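Long-range contacts in acyl-coenzyme A oxidase (Caenorhabditis elegans, PDB 5K3H), which catalyses the FAD-dependent desaturation of acyl-CoA thioesters to (2E)-enoyl-CoA with production of hydrogen peroxide, the first step of peroxisomal beta-oxidation: residues A318-G323 with V332-Y337; Q340-F345 with F602-I607; F345-R350 with V571-L576; L567-N572 with D598-Y603. All blocks are in the same frame, centred on the assembly; numbering follows the deposited sequence.

Contact 1: residues A318-G323 with V332-Y337; sequences AVRRQG and VKVLEY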
# COMPACT_ATOMS: atom_id res chain seq x y z
N ALA B 318 -4.86 -13.70 -17.18
CA ALA B 318 -5.28 -14.50 -18.33
C ALA B 318 -4.08 -15.17 -19.01
O ALA B 318 -4.21 -16.28 -19.54
CB ALA B 318 -6.05 -13.64 -19.33
N VAL B 319 -2.90 -14.54 -18.98
CA VAL B 319 -1.74 -15.11 -19.65
C VAL B 319 -0.85 -15.94 -18.71
O VAL B 319 -0.09 -16.79 -19.19
CB VAL B 319 -0.93 -13.98 -20.32
CG1 VAL B 319 -1.86 -13.02 -21.02
CG2 VAL B 319 -0.06 -13.23 -19.34
N ARG B 320 -0.95 -15.74 -17.40
CA ARG B 320 -0.16 -16.46 -16.41
C ARG B 320 -0.81 -17.80 -16.07
O ARG B 320 -1.92 -17.83 -15.55
CB ARG B 320 -0.01 -15.60 -15.16
CG ARG B 320 0.72 -16.25 -13.99
CD ARG B 320 2.10 -16.70 -14.42
NE ARG B 320 2.93 -16.99 -13.26
CZ ARG B 320 4.25 -16.94 -13.24
NH1 ARG B 320 4.95 -16.63 -14.34
NH2 ARG B 320 4.88 -17.20 -12.09
N ARG B 321 -0.12 -18.91 -16.34
CA ARG B 321 -0.57 -20.24 -15.97
C ARG B 321 0.25 -20.75 -14.79
O ARG B 321 1.49 -20.71 -14.84
CB ARG B 321 -0.46 -21.19 -17.17
CG ARG B 321 -1.59 -20.98 -18.20
CD ARG B 321 -1.40 -21.77 -19.45
NE ARG B 321 -2.47 -21.53 -20.43
CZ ARG B 321 -3.61 -22.22 -20.45
NH1 ARG B 321 -3.82 -23.16 -19.54
NH2 ARG B 321 -4.54 -21.98 -21.37
N GLN B 322 -0.41 -21.23 -13.73
CA GLN B 322 0.34 -21.57 -12.51
C GLN B 322 -0.52 -22.46 -11.64
O GLN B 322 -1.62 -22.07 -11.25
CB GLN B 322 0.75 -20.30 -11.74
CG GLN B 322 1.88 -20.49 -10.69
CD GLN B 322 3.30 -20.61 -11.29
OE1 GLN B 322 4.29 -20.74 -10.55
NE2 GLN B 322 3.41 -20.55 -12.62
N GLY B 323 -0.02 -23.65 -11.34
CA GLY B 323 -0.75 -24.58 -10.51
C GLY B 323 -1.81 -25.31 -11.30
O GLY B 323 -2.13 -24.98 -12.45
N VAL B 332 -3.48 -24.19 -15.11
CA VAL B 332 -4.59 -23.34 -15.48
C VAL B 332 -4.13 -21.89 -15.41
O VAL B 332 -3.20 -21.53 -14.68
CB VAL B 332 -5.83 -23.58 -14.59
CG1 VAL B 332 -6.32 -25.01 -14.69
CG2 VAL B 332 -5.49 -23.26 -13.17
N LYS B 333 -4.81 -21.03 -16.18
CA LYS B 333 -4.67 -19.60 -15.99
C LYS B 333 -5.02 -19.25 -14.55
O LYS B 333 -6.01 -19.75 -14.02
CB LYS B 333 -5.63 -18.86 -16.92
CG LYS B 333 -5.43 -19.12 -18.39
CD LYS B 333 -6.57 -18.52 -19.17
CE LYS B 333 -6.47 -18.80 -20.64
NZ LYS B 333 -7.57 -18.13 -21.41
N VAL B 334 -4.23 -18.38 -13.91
CA VAL B 334 -4.59 -18.05 -12.54
C VAL B 334 -5.96 -17.37 -12.46
O VAL B 334 -6.61 -17.44 -11.42
CB VAL B 334 -3.51 -17.22 -11.84
CG1 VAL B 334 -2.22 -18.01 -11.83
CG2 VAL B 334 -3.32 -15.88 -12.50
N LEU B 335 -6.44 -16.80 -13.58
CA LEU B 335 -7.81 -16.29 -13.64
C LEU B 335 -8.83 -17.37 -13.33
O LEU B 335 -9.97 -17.05 -12.99
CB LEU B 335 -8.10 -15.70 -15.02
CG LEU B 335 -9.32 -14.80 -15.31
CD1 LEU B 335 -9.42 -13.59 -14.41
CD2 LEU B 335 -9.40 -14.37 -16.80
N GLU B 336 -8.44 -18.64 -13.39
CA GLU B 336 -9.34 -19.76 -13.13
C GLU B 336 -9.71 -19.89 -11.65
O GLU B 336 -10.78 -20.43 -11.34
CB GLU B 336 -8.66 -21.06 -13.59
CG GLU B 336 -9.53 -22.05 -14.33
CD GLU B 336 -10.16 -21.45 -15.56
OE1 GLU B 336 -9.44 -21.20 -16.55
OE2 GLU B 336 -11.40 -21.20 -15.50
N TYR B 337 -8.87 -19.37 -10.75
CA TYR B 337 -9.03 -19.60 -9.32
C TYR B 337 -10.07 -18.67 -8.72
O TYR B 337 -10.03 -17.45 -8.95
CB TYR B 337 -7.70 -19.39 -8.59
CG TYR B 337 -6.63 -20.39 -8.96
CD1 TYR B 337 -6.82 -21.76 -8.73
CD2 TYR B 337 -5.42 -19.98 -9.53
CE1 TYR B 337 -5.86 -22.70 -9.07
CE2 TYR B 337 -4.43 -20.93 -9.87
CZ TYR B 337 -4.67 -22.29 -9.63
OH TYR B 337 -3.73 -23.23 -9.95

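Contact 2: residues Q340-F345 with F602-I607; sequences QQHRLF and FYLQKI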
# COMPACT_ATOMS: atom_id res chain seq x y z
N GLN B 340 -8.48 -15.82 -7.03
CA GLN B 340 -8.02 -14.71 -7.87
C GLN B 340 -9.19 -13.85 -8.34
O GLN B 340 -9.12 -12.61 -8.33
CB GLN B 340 -7.28 -15.25 -9.10
CG GLN B 340 -6.52 -14.21 -9.91
CD GLN B 340 -5.12 -13.94 -9.37
OE1 GLN B 340 -4.83 -14.17 -8.19
NE2 GLN B 340 -4.24 -13.49 -10.24
N GLN B 341 -10.29 -14.49 -8.76
CA GLN B 341 -11.47 -13.75 -9.16
C GLN B 341 -11.99 -12.90 -8.00
O GLN B 341 -12.38 -11.74 -8.20
CB GLN B 341 -12.54 -14.74 -9.64
CG GLN B 341 -12.06 -15.60 -10.81
CD GLN B 341 -13.14 -16.54 -11.34
OE1 GLN B 341 -14.28 -16.54 -10.85
NE2 GLN B 341 -12.80 -17.32 -12.36
N HIS B 342 -11.98 -13.45 -6.78
CA HIS B 342 -12.49 -12.74 -5.62
C HIS B 342 -11.67 -11.49 -5.33
O HIS B 342 -12.20 -10.51 -4.78
CB HIS B 342 -12.51 -13.67 -4.41
CG HIS B 342 -13.11 -13.06 -3.17
ND1 HIS B 342 -12.36 -12.73 -2.06
CD2 HIS B 342 -14.39 -12.74 -2.86
CE1 HIS B 342 -13.15 -12.23 -1.13
NE2 HIS B 342 -14.39 -12.22 -1.59
N ARG B 343 -10.38 -11.49 -5.67
CA ARG B 343 -9.55 -10.33 -5.37
C ARG B 343 -9.45 -9.35 -6.54
O ARG B 343 -8.79 -8.31 -6.40
CB ARG B 343 -8.15 -10.81 -4.93
CG ARG B 343 -7.20 -11.09 -6.08
CD ARG B 343 -6.02 -11.92 -5.64
NE ARG B 343 -5.40 -11.38 -4.45
CZ ARG B 343 -4.28 -11.84 -3.91
NH1 ARG B 343 -3.64 -12.87 -4.47
NH2 ARG B 343 -3.79 -11.27 -2.81
N LEU B 344 -10.10 -9.63 -7.67
CA LEU B 344 -10.11 -8.74 -8.82
C LEU B 344 -11.50 -8.24 -9.17
O LEU B 344 -11.70 -7.03 -9.30
CB LEU B 344 -9.51 -9.46 -10.06
CG LEU B 344 -8.03 -9.87 -10.16
CD1 LEU B 344 -7.85 -10.66 -11.41
CD2 LEU B 344 -7.05 -8.67 -10.16
N PHE B 345 -12.48 -9.15 -9.37
CA PHE B 345 -13.75 -8.78 -9.99
C PHE B 345 -14.57 -7.81 -9.12
O PHE B 345 -15.25 -6.94 -9.67
CB PHE B 345 -14.61 -10.00 -10.33
CG PHE B 345 -13.98 -10.95 -11.31
CD1 PHE B 345 -12.84 -10.60 -12.03
CD2 PHE B 345 -14.47 -12.25 -11.44
CE1 PHE B 345 -12.25 -11.50 -12.90
CE2 PHE B 345 -13.89 -13.15 -12.29
CZ PHE B 345 -12.77 -12.78 -13.03
N PHE B 602 -21.44 -17.00 -7.09
CA PHE B 602 -22.09 -17.17 -8.38
C PHE B 602 -21.72 -16.05 -9.35
O PHE B 602 -21.36 -16.31 -10.50
CB PHE B 602 -23.61 -17.24 -8.22
CG PHE B 602 -24.35 -17.31 -9.54
CD1 PHE B 602 -24.51 -18.53 -10.20
CD2 PHE B 602 -24.85 -16.15 -10.14
CE1 PHE B 602 -25.19 -18.60 -11.41
CE2 PHE B 602 -25.51 -16.21 -11.36
CZ PHE B 602 -25.69 -17.43 -12.00
N TYR B 603 -21.79 -14.79 -8.91
CA TYR B 603 -21.54 -13.71 -9.86
C TYR B 603 -20.05 -13.55 -10.20
O TYR B 603 -19.74 -13.06 -11.28
CB TYR B 603 -22.11 -12.38 -9.36
CG TYR B 603 -23.60 -12.24 -9.62
CD1 TYR B 603 -24.07 -11.91 -10.87
CD2 TYR B 603 -24.54 -12.49 -8.61
CE1 TYR B 603 -25.44 -11.79 -11.11
CE2 TYR B 603 -25.91 -12.39 -8.83
CZ TYR B 603 -26.36 -12.04 -10.08
OH TYR B 603 -27.72 -11.93 -10.32
N LEU B 604 -19.14 -14.03 -9.36
CA LEU B 604 -17.76 -14.14 -9.80
C LEU B 604 -17.66 -14.94 -11.10
O LEU B 604 -17.14 -14.46 -12.11
CB LEU B 604 -16.91 -14.81 -8.71
CG LEU B 604 -16.65 -14.01 -7.43
CD1 LEU B 604 -15.82 -14.83 -6.40
CD2 LEU B 604 -16.00 -12.62 -7.76
N GLN B 605 -18.23 -16.15 -11.10
CA GLN B 605 -18.25 -16.99 -12.29
C GLN B 605 -19.00 -16.32 -13.45
O GLN B 605 -18.61 -16.46 -14.62
CB GLN B 605 -18.89 -18.34 -11.91
CG GLN B 605 -19.56 -19.16 -13.04
CD GLN B 605 -21.02 -18.74 -13.30
OE1 GLN B 605 -21.74 -18.32 -12.38
NE2 GLN B 605 -21.47 -18.87 -14.57
N LYS B 606 -20.08 -15.60 -13.14
CA LYS B 606 -20.86 -14.94 -14.18
C LYS B 606 -20.08 -13.79 -14.81
O LYS B 606 -20.20 -13.54 -16.03
CB LYS B 606 -22.19 -14.44 -13.57
CG LYS B 606 -23.18 -13.95 -14.60
CD LYS B 606 -24.03 -15.13 -15.08
CE LYS B 606 -24.70 -14.86 -16.39
NZ LYS B 606 -25.13 -13.45 -16.50
N ILE B 607 -19.27 -13.09 -14.01
CA ILE B 607 -18.52 -11.95 -14.51
C ILE B 607 -17.34 -12.41 -15.37
O ILE B 607 -16.98 -11.74 -16.36
CB ILE B 607 -18.05 -11.10 -13.32
CG1 ILE B 607 -19.23 -10.38 -12.64
CG2 ILE B 607 -16.99 -10.10 -13.75
CD1 ILE B 607 -19.91 -9.38 -13.51

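Contact 3: residues F345-R350 with V571-L576; sequences FPFIAR and VNYELL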
# COMPACT_ATOMS: atom_id res chain seq x y z
N PHE B 345 -12.48 -9.15 -9.37
CA PHE B 345 -13.75 -8.78 -9.99
C PHE B 345 -14.57 -7.81 -9.12
O PHE B 345 -15.25 -6.94 -9.67
CB PHE B 345 -14.61 -10.00 -10.33
CG PHE B 345 -13.98 -10.95 -11.31
CD1 PHE B 345 -12.84 -10.60 -12.03
CD2 PHE B 345 -14.47 -12.25 -11.44
CE1 PHE B 345 -12.25 -11.50 -12.90
CE2 PHE B 345 -13.89 -13.15 -12.29
CZ PHE B 345 -12.77 -12.78 -13.03
N PRO B 346 -14.57 -7.93 -7.79
CA PRO B 346 -15.31 -6.94 -7.01
C PRO B 346 -14.78 -5.52 -7.19
O PRO B 346 -15.53 -4.57 -6.95
CB PRO B 346 -15.15 -7.43 -5.56
CG PRO B 346 -14.93 -8.91 -5.67
CD PRO B 346 -14.08 -9.02 -6.91
N PHE B 347 -13.52 -5.36 -7.58
CA PHE B 347 -12.93 -4.05 -7.80
C PHE B 347 -13.14 -3.55 -9.21
O PHE B 347 -13.09 -2.33 -9.44
CB PHE B 347 -11.45 -4.10 -7.45
CG PHE B 347 -11.21 -4.50 -6.03
CD1 PHE B 347 -11.44 -3.61 -5.00
CD2 PHE B 347 -10.81 -5.80 -5.71
CE1 PHE B 347 -11.26 -4.00 -3.69
CE2 PHE B 347 -10.62 -6.19 -4.38
CZ PHE B 347 -10.84 -5.29 -3.38
N ILE B 348 -13.39 -4.45 -10.16
CA ILE B 348 -13.92 -3.98 -11.44
C ILE B 348 -15.25 -3.30 -11.20
O ILE B 348 -15.49 -2.18 -11.67
CB ILE B 348 -14.05 -5.14 -12.44
CG1 ILE B 348 -12.70 -5.86 -12.58
CG2 ILE B 348 -14.59 -4.58 -13.77
CD1 ILE B 348 -12.70 -7.10 -13.50
N ALA B 349 -16.10 -3.93 -10.38
CA ALA B 349 -17.40 -3.36 -10.03
C ALA B 349 -17.24 -1.98 -9.41
O ALA B 349 -17.92 -1.04 -9.81
CB ALA B 349 -18.15 -4.29 -9.07
N ARG B 350 -16.32 -1.84 -8.44
CA ARG B 350 -16.10 -0.55 -7.80
C ARG B 350 -15.63 0.51 -8.79
O ARG B 350 -15.94 1.69 -8.61
CB ARG B 350 -15.06 -0.66 -6.67
CG ARG B 350 -15.51 -1.36 -5.44
CD ARG B 350 -14.44 -1.41 -4.33
NE ARG B 350 -15.05 -1.97 -3.13
CZ ARG B 350 -14.47 -2.16 -1.95
NH1 ARG B 350 -13.19 -1.83 -1.74
NH2 ARG B 350 -15.18 -2.70 -0.96
N VAL B 571 -23.29 -5.35 -4.97
CA VAL B 571 -24.12 -5.26 -3.77
C VAL B 571 -23.89 -6.46 -2.86
O VAL B 571 -23.89 -6.31 -1.63
CB VAL B 571 -25.61 -5.09 -4.15
CG1 VAL B 571 -25.84 -3.76 -4.85
CG2 VAL B 571 -26.08 -6.26 -5.04
N ASN B 572 -23.60 -7.64 -3.41
CA ASN B 572 -23.32 -8.79 -2.55
C ASN B 572 -21.95 -8.70 -1.89
O ASN B 572 -21.80 -9.05 -0.71
CB ASN B 572 -23.45 -10.10 -3.33
CG ASN B 572 -24.88 -10.49 -3.52
OD1 ASN B 572 -25.54 -10.92 -2.56
ND2 ASN B 572 -25.38 -10.40 -4.75
N TYR B 573 -20.92 -8.27 -2.63
CA TYR B 573 -19.60 -8.09 -2.02
C TYR B 573 -19.63 -7.01 -0.95
O TYR B 573 -19.11 -7.20 0.16
CB TYR B 573 -18.59 -7.74 -3.10
CG TYR B 573 -17.18 -7.66 -2.59
CD1 TYR B 573 -16.39 -8.81 -2.52
CD2 TYR B 573 -16.64 -6.47 -2.15
CE1 TYR B 573 -15.10 -8.76 -2.06
CE2 TYR B 573 -15.34 -6.41 -1.68
CZ TYR B 573 -14.58 -7.56 -1.65
OH TYR B 573 -13.29 -7.52 -1.19
N GLU B 574 -20.22 -5.86 -1.27
CA GLU B 574 -20.26 -4.76 -0.31
C GLU B 574 -21.11 -5.12 0.90
O GLU B 574 -20.79 -4.74 2.03
CB GLU B 574 -20.76 -3.49 -0.99
CG GLU B 574 -19.89 -3.01 -2.16
CD GLU B 574 -18.46 -2.65 -1.74
OE1 GLU B 574 -18.30 -2.02 -0.67
OE2 GLU B 574 -17.50 -2.98 -2.49
N LEU B 575 -22.22 -5.85 0.70
CA LEU B 575 -23.04 -6.25 1.84
C LEU B 575 -22.31 -7.25 2.73
O LEU B 575 -22.35 -7.13 3.96
CB LEU B 575 -24.39 -6.81 1.39
CG LEU B 575 -25.36 -7.26 2.50
CD1 LEU B 575 -25.63 -6.15 3.56
CD2 LEU B 575 -26.68 -7.80 1.89
N LEU B 576 -21.64 -8.25 2.14
CA LEU B 576 -20.85 -9.15 2.96
C LEU B 576 -19.78 -8.39 3.73
O LEU B 576 -19.48 -8.74 4.88
CB LEU B 576 -20.22 -10.24 2.09
CG LEU B 576 -19.84 -11.60 2.72
CD1 LEU B 576 -21.02 -12.32 3.39
CD2 LEU B 576 -19.24 -12.50 1.65
O HOH W 1 -17.62 -4.41 -5.39

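Contact 4: residues L567-N572 with D598-Y603; sequences LHLHVN and DQLYFY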
# COMPACT_ATOMS: atom_id res chain seq x y z
N LEU B 567 -23.32 -5.07 -11.12
CA LEU B 567 -24.02 -4.47 -9.99
C LEU B 567 -24.39 -5.50 -8.94
O LEU B 567 -24.25 -5.25 -7.74
CB LEU B 567 -25.28 -3.76 -10.47
CG LEU B 567 -26.19 -3.31 -9.33
CD1 LEU B 567 -25.60 -2.20 -8.44
CD2 LEU B 567 -27.53 -2.91 -9.89
N HIS B 568 -24.84 -6.69 -9.39
CA HIS B 568 -25.21 -7.74 -8.45
C HIS B 568 -24.00 -8.26 -7.70
O HIS B 568 -24.12 -8.64 -6.53
CB HIS B 568 -25.90 -8.90 -9.16
CG HIS B 568 -27.37 -8.71 -9.32
ND1 HIS B 568 -27.92 -8.07 -10.42
CD2 HIS B 568 -28.39 -9.00 -8.49
CE1 HIS B 568 -29.23 -8.01 -10.27
NE2 HIS B 568 -29.54 -8.56 -9.10
N LEU B 569 -22.84 -8.33 -8.36
CA LEU B 569 -21.60 -8.65 -7.65
C LEU B 569 -21.30 -7.59 -6.60
O LEU B 569 -20.99 -7.90 -5.44
CB LEU B 569 -20.44 -8.74 -8.64
CG LEU B 569 -19.05 -9.02 -8.06
CD1 LEU B 569 -19.01 -10.36 -7.30
CD2 LEU B 569 -18.01 -9.00 -9.16
N HIS B 570 -21.41 -6.31 -6.99
CA HIS B 570 -21.11 -5.20 -6.09
C HIS B 570 -21.96 -5.26 -4.83
O HIS B 570 -21.44 -5.21 -3.71
CB HIS B 570 -21.33 -3.88 -6.86
CG HIS B 570 -20.90 -2.65 -6.11
ND1 HIS B 570 -19.60 -2.42 -5.72
CD2 HIS B 570 -21.60 -1.55 -5.72
CE1 HIS B 570 -19.52 -1.26 -5.10
NE2 HIS B 570 -20.72 -0.71 -5.09
N VAL B 571 -23.29 -5.35 -4.97
CA VAL B 571 -24.12 -5.26 -3.77
C VAL B 571 -23.89 -6.46 -2.86
O VAL B 571 -23.89 -6.31 -1.63
CB VAL B 571 -25.61 -5.09 -4.15
CG1 VAL B 571 -25.84 -3.76 -4.85
CG2 VAL B 571 -26.08 -6.26 -5.04
N ASN B 572 -23.60 -7.64 -3.41
CA ASN B 572 -23.32 -8.79 -2.55
C ASN B 572 -21.95 -8.70 -1.89
O ASN B 572 -21.80 -9.05 -0.71
CB ASN B 572 -23.45 -10.10 -3.33
CG ASN B 572 -24.88 -10.49 -3.52
OD1 ASN B 572 -25.54 -10.92 -2.56
ND2 ASN B 572 -25.38 -10.40 -4.75
N ASP B 598 -23.35 -17.15 -1.46
CA ASP B 598 -23.57 -17.93 -2.68
C ASP B 598 -23.75 -17.03 -3.90
O ASP B 598 -23.24 -17.34 -4.97
CB ASP B 598 -24.79 -18.83 -2.50
CG ASP B 598 -24.58 -19.85 -1.41
OD1 ASP B 598 -23.41 -20.17 -1.07
OD2 ASP B 598 -25.60 -20.31 -0.85
N GLN B 599 -24.48 -15.93 -3.74
CA GLN B 599 -24.60 -14.96 -4.82
C GLN B 599 -23.25 -14.37 -5.18
O GLN B 599 -22.96 -14.12 -6.36
CB GLN B 599 -25.55 -13.83 -4.41
CG GLN B 599 -26.93 -14.30 -4.09
CD GLN B 599 -27.61 -14.86 -5.27
OE1 GLN B 599 -27.96 -14.12 -6.20
NE2 GLN B 599 -27.80 -16.19 -5.28
N LEU B 600 -22.42 -14.11 -4.16
CA LEU B 600 -21.09 -13.58 -4.41
C LEU B 600 -20.29 -14.55 -5.28
O LEU B 600 -19.73 -14.16 -6.32
CB LEU B 600 -20.38 -13.28 -3.09
CG LEU B 600 -18.87 -13.02 -3.14
CD1 LEU B 600 -18.53 -11.84 -4.03
CD2 LEU B 600 -18.34 -12.75 -1.74
N TYR B 601 -20.21 -15.82 -4.85
CA TYR B 601 -19.47 -16.81 -5.62
C TYR B 601 -20.10 -17.07 -6.99
O TYR B 601 -19.38 -17.29 -7.97
CB TYR B 601 -19.33 -18.08 -4.79
CG TYR B 601 -18.65 -17.77 -3.48
CD1 TYR B 601 -17.50 -16.99 -3.46
CD2 TYR B 601 -19.13 -18.26 -2.27
CE1 TYR B 601 -16.86 -16.68 -2.27
CE2 TYR B 601 -18.50 -17.95 -1.07
CZ TYR B 601 -17.36 -17.16 -1.08
OH TYR B 601 -16.71 -16.84 0.07
N PHE B 602 -21.44 -17.00 -7.09
CA PHE B 602 -22.09 -17.17 -8.38
C PHE B 602 -21.72 -16.05 -9.35
O PHE B 602 -21.36 -16.31 -10.50
CB PHE B 602 -23.61 -17.24 -8.22
CG PHE B 602 -24.35 -17.31 -9.54
CD1 PHE B 602 -24.51 -18.53 -10.20
CD2 PHE B 602 -24.85 -16.15 -10.14
CE1 PHE B 602 -25.19 -18.60 -11.41
CE2 PHE B 602 -25.51 -16.21 -11.36
CZ PHE B 602 -25.69 -17.43 -12.00
N TYR B 603 -21.79 -14.79 -8.91
CA TYR B 603 -21.54 -13.71 -9.86
C TYR B 603 -20.05 -13.55 -10.20
O TYR B 603 -19.74 -13.06 -11.28
CB TYR B 603 -22.11 -12.38 -9.36
CG TYR B 603 -23.60 -12.24 -9.62
CD1 TYR B 603 -24.07 -11.91 -10.87
CD2 TYR B 603 -24.54 -12.49 -8.61
CE1 TYR B 603 -25.44 -11.79 -11.11
CE2 TYR B 603 -25.91 -12.39 -8.83
CZ TYR B 603 -26.36 -12.04 -10.08
OH TYR B 603 -27.72 -11.93 -10.32

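Contact 1: residues A318-G323 with V332-Y337
Arg321 and Lys333 form a single antiparallel, non-hydrogen-bonded pair, framed by two backbone bonds. On one flank Val334 N donates to Arg320 O (2.9 Å); on the other Gln322 N reaches Val332 O (3.0 Å). Beyond this pair the ladder slips. Val332 N is answered by Gly323 O at 3.1 Å, while the carbonyl of Gln322 takes a side chain instead: Tyr337 OH donates to Gln322 O over 2.7 Å, on a lone pair and in the carbonyl plane. Gln322 also serves its own backbone, NE2 reaching Arg321 O (2.9 Å), while its amide meets Gly155 O and Gly157 N of the second subunit. Lys333 runs out extended, its CG 4.1 Å above the centre of the Arg321 guanidinium plane. The two cations have acidic partners on helix 14-21, Asp15 for Arg321 and Glu19 for Lys333; Lys333 NZ also donates to Asp15 O, and Arg321 NH1 finds Glu331 O. Arg320 turns away, NH1 being held by Tyr637 OH and by Met154 O of the second subunit. This bridged loop between helices 300-319 and 338-367 thus belongs to the FAD site shared across the dimer, with Arg320 binding the cofactor from this chain and Gly157 from the other.

Contact 2: residues Q340-F345 with F602-I607
The Phe345 ring is covered on both faces: Ile607 CG2 lies over one, 4.0 Å from Phe345 CG, and Gln341 CA, a turn earlier on the same helix, sits over the centre of the opposite one. At the edge, near the ring plane, comes the carbonyl of Leu604, with Leu604 O 3.5 Å from Phe345 CE2. A second flat group, the imidazole of His342, is met at its edge by Leu604 CD1, while Tyr573 meets the same ring with planes inclined at about 55°.

Leu604 is therefore the wedge between the two aromatic residues. With CG anti to its carbonyl carbon (chi1 -70°), it sends its methyls to different targets. CD1 touches His342 CB at 4.0 Å, and CD2 rests between Phe345 CB (3.9 Å) and the backbone oxygen of Gln341. That oxygen already accepts from Phe345 N and Leu344 N. Gln341 stretches alongside, its OE1 3.8 Å from Leu604 CB and its NE2 bonded to Leu335 O. The helix segments cross at 77°, their axes 10.0 Å apart at the closest point.

Gln341 and His342 both belong to the FAD-binding set, and His342 probably also contributes to the ATP site. The join to helix 590-616 is chiefly van der Waals in character, which implies that against that helix residues 340-345 are placed by close fit, polar groups such as Gln341 NE2 finding partners in other parts of the chain; the carbonyl of Leu604 at the phenyl edge probably adds a modest electrostatic attraction to the ring hydrogens.

Contact 3: residues F345-R350 with V571-L576
Pro346 stands on the face of the Tyr573 ring with its CB-CG edge, the two side chains crossing at about a right angle. Its CB stands 3.5 Å from the ring centroid, close to the ring normal, in a CH-pi contact, while Pro346 CG leans over Tyr573 CD1. Tyr573 is delivered to this place by a CG anti to the backbone N (chi1 -175°). Its edge is used too: Arg350 NH2 approaches near the ring plane, 3.8 Å from Tyr573 CE2.

Arg350 reaches across extended beyond CG, whereas Glu574 bends at its second torsion to meet it. The grip is side-on, but both nitrogens converge on one oxygen, Arg350 NE at 2.7 Å and Arg350 NH2 at 2.8 Å from Glu574 OE2. That oxygen lies in the guanidinium plane and is approached on its syn side, although the two flat groups are turned 48° apart. A water adds a third donor, bridging from Glu574 OE2 to Pro346 O, 2.6 Å from the latter. Glu574 OE1 is paired with Arg540 and Arg350 NH1 with Glu400, which makes a chain of alternating charges whose two central members are buried.

The segments cross at -105°, their axes 10.2 Å apart. Helix 338-367, kinked at Pro346, is thereby pinned to helix 557-577; helix 382-408 contributes Glu400 to one end of the charged chain, its Gln397 packing on both Arg350 and Glu574, and helix 520-553 contributes Arg540 to the other.

Contact 4: residues L567-N572 with D598-Y603
His568 lays its CB over the Tyr603 ring, 3.4 Å from the centroid, a CH-pi contact in a roughly antiparallel helix pair of the C-terminal all-helical domain (axes 8.9 Å apart, crossing -145°). The two rings are almost parallel, their planes 13° apart, yet so far slid that their overlap is slight. The hydroxyl rather than the phenol ring therefore covers the imidazole: Tyr603 OH sits above its face toward the rim, 3.4 Å from His568 CG. The imidazole cannot swivel freely, since ND1 is bonded to Ser564 O and NE2 to Gly487 O. Tyr603 is sandwiched in turn, with Phe602 CD2 over the centre of its opposite face.

Further into the domain the interface turns aliphatic. The CD1 methyls of Leu569 and Leu600 meet at 3.6 Å. Leu569 CB also touches Tyr603 CB, so this leucine stands between a leucine and an aromatic residue of the facing helix. It touches Phe345 of helix 338-367 as well, which makes the pair part of a three-helix cluster.

Asn572 finds its hydrogen-bond partners outside helix 590-616. Its OD1 bonds to Tyr491 OH, and its ND2 turns back along its own helix to His568 O at 2.8 Å. The amide thus anchored is presented to the aliphatic base of Gln599, the two amide planes 62° apart, with Asn572 OD1 3.4 Å from Gln599 CB.

Contacts 2, 3 and 4 form one cluster in which helices 338-367, 557-577 and 590-616 meet pairwise, the centres of the three contacts about 7 to 9 Å apart. Leu569 of contact 4 ties them together, its CD2 lying 3.5 Å from Phe345 O and its CD1 3.8 Å from Leu604 CD2. Contact 1 stands farther out, about 14 Å from contact 2 between centres, but is joined to it by a probable hydrogen bond from Gln341 NE2 to Leu335 O. The loop holding FAD-binding Arg320 is thus next to the cofactor-binding residues 340-343, which pack on the C-terminal helices. His342, which binds FAD and probably ATP, touches Tyr573 of contact 3 and Leu600 of contact 4.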